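PDB 5JY1: putative short-chain dehydrogenase/reductase from Burkholderia xenovorans, which binds NAD and is probably an oxidoreductase of the short-chain dehydrogenase/reductase family, perhaps acting on 3-oxoacyl-type substrates. Local coordinates for residues T50-E55 and S65-T70; D153-A158 and T250-G255. All coordinates share one frame; numbering follows the deposited sequence.

Contact 1 (T50-E55 and S65-T70)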
loop_
_atom_site.group_PDB
_atom_site.type_symbol
_atom_site.label_atom_id
_atom_site.label_comp_id
_atom_site.label_asym_id
_atom_site.label_seq_id
_atom_site.Cartn_x
_atom_site.Cartn_y
_atom_site.Cartn_z
ATOM N N THR A 50 -17.654 -11.707 32.139
ATOM C CA THR A 50 -18.022 -10.798 31.059
ATOM C C THR A 50 -18.621 -11.549 29.877
ATOM O O THR A 50 -19.492 -11.010 29.181
ATOM C CB THR A 50 -16.808 -9.982 30.620
ATOM O OG1 THR A 50 -15.793 -10.861 30.120
ATOM C CG2 THR A 50 -16.251 -9.189 31.796
ATOM N N GLY A 51 -18.176 -12.786 29.638
ATOM C CA GLY A 51 -18.737 -13.564 28.541
ATOM C C GLY A 51 -20.210 -13.865 28.733
ATOM O O GLY A 51 -21.007 -13.748 27.796
ATOM N N ARG A 52 -20.594 -14.258 29.947
ATOM C CA ARG A 52 -22.008 -14.485 30.227
ATOM C C ARG A 52 -22.800 -13.185 30.188
ATOM O O ARG A 52 -23.957 -13.181 29.758
ATOM C CB ARG A 52 -22.176 -15.179 31.583
ATOM C CG ARG A 52 -21.558 -16.569 31.625
ATOM C CD ARG A 52 -22.002 -17.390 32.839
ATOM N NE ARG A 52 -21.398 -18.721 32.792
ATOM C CZ ARG A 52 -21.839 -19.712 32.021
ATOM N NH1 ARG A 52 -22.895 -19.530 31.237
ATOM N NH2 ARG A 52 -21.221 -20.886 32.027
ATOM N N GLN A 53 -22.192 -12.074 30.613
ATOM C CA GLN A 53 -22.897 -10.795 30.601
ATOM C C GLN A 53 -23.299 -10.395 29.187
ATOM O O GLN A 53 -24.396 -9.864 28.974
ATOM C CB GLN A 53 -22.028 -9.710 31.240
ATOM N N VAL A 54 -22.434 -10.658 28.204
ATOM C CA VAL A 54 -22.742 -10.285 26.826
ATOM C C VAL A 54 -23.774 -11.231 26.223
ATOM O O VAL A 54 -24.670 -10.796 25.488
ATOM C CB VAL A 54 -21.455 -10.235 25.984
ATOM C CG1 VAL A 54 -21.778 -9.929 24.529
ATOM C CG2 VAL A 54 -20.508 -9.195 26.543
ATOM N N GLU A 55 -23.661 -12.535 26.506
ATOM C CA GLU A 55 -24.703 -13.476 26.098
ATOM C C GLU A 55 -26.077 -12.997 26.558
ATOM O O GLU A 55 -27.032 -12.946 25.775
ATOM C CB GLU A 55 -24.402 -14.869 26.665
ATOM C CG GLU A 55 -25.557 -15.864 26.549
ATOM C CD GLU A 55 -25.451 -17.017 27.547
ATOM O OE1 GLU A 55 -24.915 -18.089 27.188
ATOM O OE2 GLU A 55 -25.902 -16.850 28.699
ATOM N N SER A 65 -27.881 -15.987 21.454
ATOM C CA SER A 65 -26.470 -16.013 21.815
ATOM C C SER A 65 -26.207 -17.198 22.734
ATOM O O SER A 65 -27.115 -17.710 23.390
ATOM C CB SER A 65 -26.056 -14.702 22.493
ATOM O OG SER A 65 -24.664 -14.648 22.721
ATOM N N LEU A 66 -24.947 -17.628 22.764
ATOM C CA LEU A 66 -24.501 -18.656 23.701
ATOM C C LEU A 66 -23.070 -18.353 24.108
ATOM O O LEU A 66 -22.183 -18.257 23.253
ATOM C CB LEU A 66 -24.594 -20.059 23.093
ATOM C CG LEU A 66 -24.157 -21.201 24.023
ATOM C CD1 LEU A 66 -25.113 -21.333 25.202
ATOM C CD2 LEU A 66 -24.045 -22.510 23.275
ATOM N N PHE A 67 -22.844 -18.214 25.407
ATOM C CA PHE A 67 -21.486 -18.110 25.914
ATOM C C PHE A 67 -20.844 -19.489 25.909
ATOM O O PHE A 67 -21.423 -20.456 26.422
ATOM C CB PHE A 67 -21.467 -17.535 27.330
ATOM C CG PHE A 67 -20.162 -17.762 28.039
ATOM C CD1 PHE A 67 -19.024 -17.064 27.660
ATOM C CD2 PHE A 67 -20.062 -18.696 29.058
ATOM C CE1 PHE A 67 -17.820 -17.272 28.300
ATOM C CE2 PHE A 67 -18.856 -18.912 29.702
ATOM C CZ PHE A 67 -17.731 -18.195 29.319
ATOM N N VAL A 68 -19.656 -19.581 25.318
ATOM C CA VAL A 68 -18.859 -20.804 25.331
ATOM C C VAL A 68 -17.473 -20.416 25.821
ATOM O O VAL A 68 -16.747 -19.694 25.125
ATOM C CB VAL A 68 -18.785 -21.470 23.949
ATOM C CG1 VAL A 68 -17.958 -22.751 24.023
ATOM C CG2 VAL A 68 -20.193 -21.773 23.432
ATOM N N LYS A 69 -17.114 -20.864 27.027
ATOM C CA LYS A 69 -15.793 -20.546 27.543
ATOM C C LYS A 69 -14.737 -21.089 26.588
ATOM O O LYS A 69 -14.760 -22.271 26.221
ATOM C CB LYS A 69 -15.603 -21.112 28.955
ATOM C CG LYS A 69 -14.386 -20.526 29.660
ATOM C CD LYS A 69 -14.133 -21.171 31.026
ATOM C CE LYS A 69 -15.081 -20.647 32.095
ATOM N NZ LYS A 69 -14.876 -21.309 33.416
ATOM N N THR A 70 -13.824 -20.207 26.177
ATOM C CA THR A 70 -12.842 -20.479 25.134
ATOM C C THR A 70 -11.532 -19.796 25.490
ATOM O O THR A 70 -11.525 -18.610 25.832
ATOM C CB THR A 70 -13.330 -19.970 23.768
ATOM O OG1 THR A 70 -14.607 -20.541 23.472
ATOM C CG2 THR A 70 -12.355 -20.352 22.661
HETATM O O HOH W 1 -23.536 -20.525 28.477
#
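Phe67 lies against the helix backbone at Gly51 and turns its CD2 edge to one face of the Arg52 guanidinium. Its CD1 is 3.6 Å from Gly51 C. Gly51 has no side chain, and the ring lies directly on its backbone. The ring owes this place to chi1 of 164°, which sets CG opposite the backbone N. Arg52 reaches across at about a right angle. Its chain is extended from CG to NE, which brings CZ to 3.6 Å from Phe67 CD2. The two planes are 66° apart, so this is no parallel stack. Glu48 forms a salt bridge with Arg52 NE and fixes that end of the group.

Helix 48-60 and strand 64-69 belong to a beta-alpha-beta unit of the Rossmann fold. Here the strand runs back antiparallel to the helix, the axes of the two short segments 7.4 Å apart at closest approach.

Glu55 spans the gap one helical turn further on. Its chain is stretched out beyond CG, and OE1 accepts the backbone N-H of Phe67 at 2.7 Å. The bond is almost straight, at 178°. It comes in on the anti side of the carboxylate, tilted somewhat out of its plane. A water donates to the same Glu55 OE1 and to Phe67 O, and weakly accepts from Arg52 NH1. Glu55 thus holds both the N-H and, through water, the C=O of one strand residue. Beside it, Ser65 OG packs 3.6 Å from Glu55 CA and hydrogen-bonds to Val41 O of the neighbouring strand.

Contact 2 (D153-A158 and T250-G255); sequences DTETGA and TLHVDG
Glu155 and His252 make this contact by themselves, through one hydrogen bond between side chains. His252 NE2 donates to Glu155 OE1 at 2.7 Å, and the N-H...O angle is 171°. The carboxylate oxygen uses its syn lone pair. It sits at the ring edge, almost in the imidazole plane. The two flat groups are nevertheless turned 41° from each other. Glu155 OE2 is also fairly near, 3.3 Å from His252 NE2. The two side chains approach from opposite directions and bridge a wide gap: the CA atoms of Glu155 and His252 are 11.1 Å apart. Glu155 covers its share with a chain extended beyond CG. In His252, CG lies opposite the carbonyl carbon (chi1 -62°), which leads the ring off the strand toward the carboxylate.

The next shell holds both groups in place. Tyr150 OH hydrogen-bonds to Glu155 OE2, so each carboxylate oxygen has a partner. The ring of His258 stacks with that of His252, whose ND1 is also hydrogen-bonded.

Other subunits close round the pair. Glu249 of a second subunit accepts from the backbone N of His252. Arg176 of a third packs on Glu155, and its NH1 hydrogen-bonds to Thr154 O. Further out, Asp254 takes Gly256 N on OD1 and His258 N on OD2, which ties down the chain just after the strand.

The bond is a His-carboxylate pair. It joins the short helix 153-156, which follows strand 144-149, to the last strand of the parallel Rossmann sheet, at a subunit interface of the tetramer.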
loop_
_atom_site.group_PDB
_atom_site.type_symbol
_atom_site.label_atom_id
_atom_site.label_comp_id
_atom_site.label_asym_id
_atom_site.label_seq_id
_atom_site.Cartn_x
_atom_site.Cartn_y
_atom_site.Cartn_z
ATOM N N ASP A 153 -0.961 0.150 14.026
ATOM C CA ASP A 153 0.401 0.077 14.560
ATOM C C ASP A 153 1.327 -0.732 13.659
ATOM O O ASP A 153 2.545 -0.493 13.654
ATOM C CB ASP A 153 0.394 -0.539 15.963
ATOM C CG ASP A 153 -0.153 0.402 17.032
ATOM O OD1 ASP A 153 -0.463 1.585 16.745
ATOM O OD2 ASP A 153 -0.239 -0.057 18.188
ATOM N N THR A 154 0.789 -1.714 12.917
ATOM C CA THR A 154 1.621 -2.502 12.007
ATOM C C THR A 154 2.127 -1.677 10.845
ATOM O O THR A 154 3.090 -2.086 10.185
ATOM C CB THR A 154 0.863 -3.695 11.414
ATOM O OG1 THR A 154 -0.144 -3.215 10.503
ATOM C CG2 THR A 154 0.205 -4.507 12.493
ATOM N N GLU A 155 1.468 -0.560 10.554
ATOM C CA GLU A 155 1.818 0.294 9.434
ATOM C C GLU A 155 2.662 1.490 9.850
ATOM O O GLU A 155 3.472 1.977 9.048
ATOM C CB GLU A 155 0.530 0.760 8.732
ATOM C CG GLU A 155 -0.178 -0.404 8.044
ATOM C CD GLU A 155 -1.676 -0.228 7.859
ATOM O OE1 GLU A 155 -2.278 0.647 8.519
ATOM O OE2 GLU A 155 -2.257 -1.010 7.067
ATOM N N THR A 156 2.507 1.966 11.085
ATOM C CA THR A 156 3.359 3.036 11.588
ATOM C C THR A 156 4.589 2.510 12.308
ATOM O O THR A 156 5.470 3.306 12.650
ATOM C CB THR A 156 2.596 3.961 12.549
ATOM O OG1 THR A 156 2.252 3.237 13.742
ATOM C CG2 THR A 156 1.318 4.484 11.913
ATOM N N GLY A 157 4.658 1.199 12.566
ATOM C CA GLY A 157 5.711 0.656 13.409
ATOM C C GLY A 157 5.682 1.277 14.791
ATOM O O GLY A 157 6.711 1.719 15.302
ATOM N N ALA A 158 4.499 1.327 15.402
ATOM C CA ALA A 158 4.316 2.111 16.617
ATOM C C ALA A 158 5.300 1.697 17.708
ATOM O O ALA A 158 5.531 0.506 17.942
ATOM C CB ALA A 158 2.882 1.964 17.126
ATOM N N THR A 250 -7.903 -5.073 3.396
ATOM C CA THR A 250 -7.702 -4.450 4.694
ATOM C C THR A 250 -8.501 -3.153 4.708
ATOM O O THR A 250 -8.483 -2.410 3.726
ATOM C CB THR A 250 -6.217 -4.154 4.943
ATOM O OG1 THR A 250 -5.665 -3.473 3.798
ATOM C CG2 THR A 250 -5.447 -5.438 5.192
ATOM N N LEU A 251 -9.226 -2.895 5.792
ATOM C CA LEU A 251 -10.017 -1.674 5.884
ATOM C C LEU A 251 -9.760 -1.017 7.232
ATOM O O LEU A 251 -9.877 -1.665 8.281
ATOM C CB LEU A 251 -11.521 -1.950 5.701
ATOM C CG LEU A 251 -12.381 -0.685 5.602
ATOM C CD1 LEU A 251 -12.140 0.046 4.282
ATOM C CD2 LEU A 251 -13.861 -1.027 5.788
ATOM N N HIS A 252 -9.396 0.263 7.201
ATOM C CA HIS A 252 -9.238 1.019 8.431
ATOM C C HIS A 252 -10.589 1.556 8.879
ATOM O O HIS A 252 -11.289 2.211 8.101
ATOM C CB HIS A 252 -8.256 2.172 8.223
ATOM C CG HIS A 252 -6.879 1.714 7.844
ATOM N ND1 HIS A 252 -6.528 1.431 6.544
ATOM C CD2 HIS A 252 -5.782 1.465 8.597
ATOM C CE1 HIS A 252 -5.263 1.038 6.508
ATOM N NE2 HIS A 252 -4.788 1.052 7.741
ATOM N N VAL A 253 -10.937 1.295 10.143
ATOM C CA VAL A 253 -12.185 1.786 10.737
ATOM C C VAL A 253 -11.807 2.596 11.970
ATOM O O VAL A 253 -11.826 2.093 13.103
ATOM C CB VAL A 253 -13.149 0.630 11.071
ATOM C CG1 VAL A 253 -14.508 1.186 11.521
ATOM C CG2 VAL A 253 -13.347 -0.256 9.854
ATOM N N ASP A 254 -11.452 3.873 11.748
ATOM C CA ASP A 254 -10.634 4.592 12.719
ATOM C C ASP A 254 -10.852 6.094 12.649
ATOM O O ASP A 254 -9.991 6.850 13.120
ATOM C CB ASP A 254 -9.119 4.309 12.481
ATOM C CG ASP A 254 -8.666 4.669 11.056
ATOM O OD1 ASP A 254 -9.489 5.176 10.267
ATOM O OD2 ASP A 254 -7.480 4.438 10.722
ATOM N N GLY A 255 -11.973 6.547 12.093
ATOM C CA GLY A 255 -12.187 7.975 11.974
ATOM C C GLY A 255 -11.252 8.650 11.003
ATOM O O GLY A 255 -11.160 9.883 11.004
#

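How the contacts relate
The two contacts stand at the two ends of one seven-stranded parallel sheet. Contact 1 uses edge strand 64-69, and contact 2 uses the other edge strand of the chain, 250-253. Their centres are 29 Å apart, on opposite sides of the chain's centre, and their nearest atoms are about 19 Å apart. Along the chain contact 1 is complete before contact 2 begins. Contact 1 is local, within one beta-alpha-beta unit, whereas contact 2 joins segments 92 residues apart. NAD touches Thr70, at the end of segment 65-70, and lies about 9 Å from the His252 side chain. One edge of the sheet thus leads to the cofactor at Thr70, while the other lies among subunits of the tetramer.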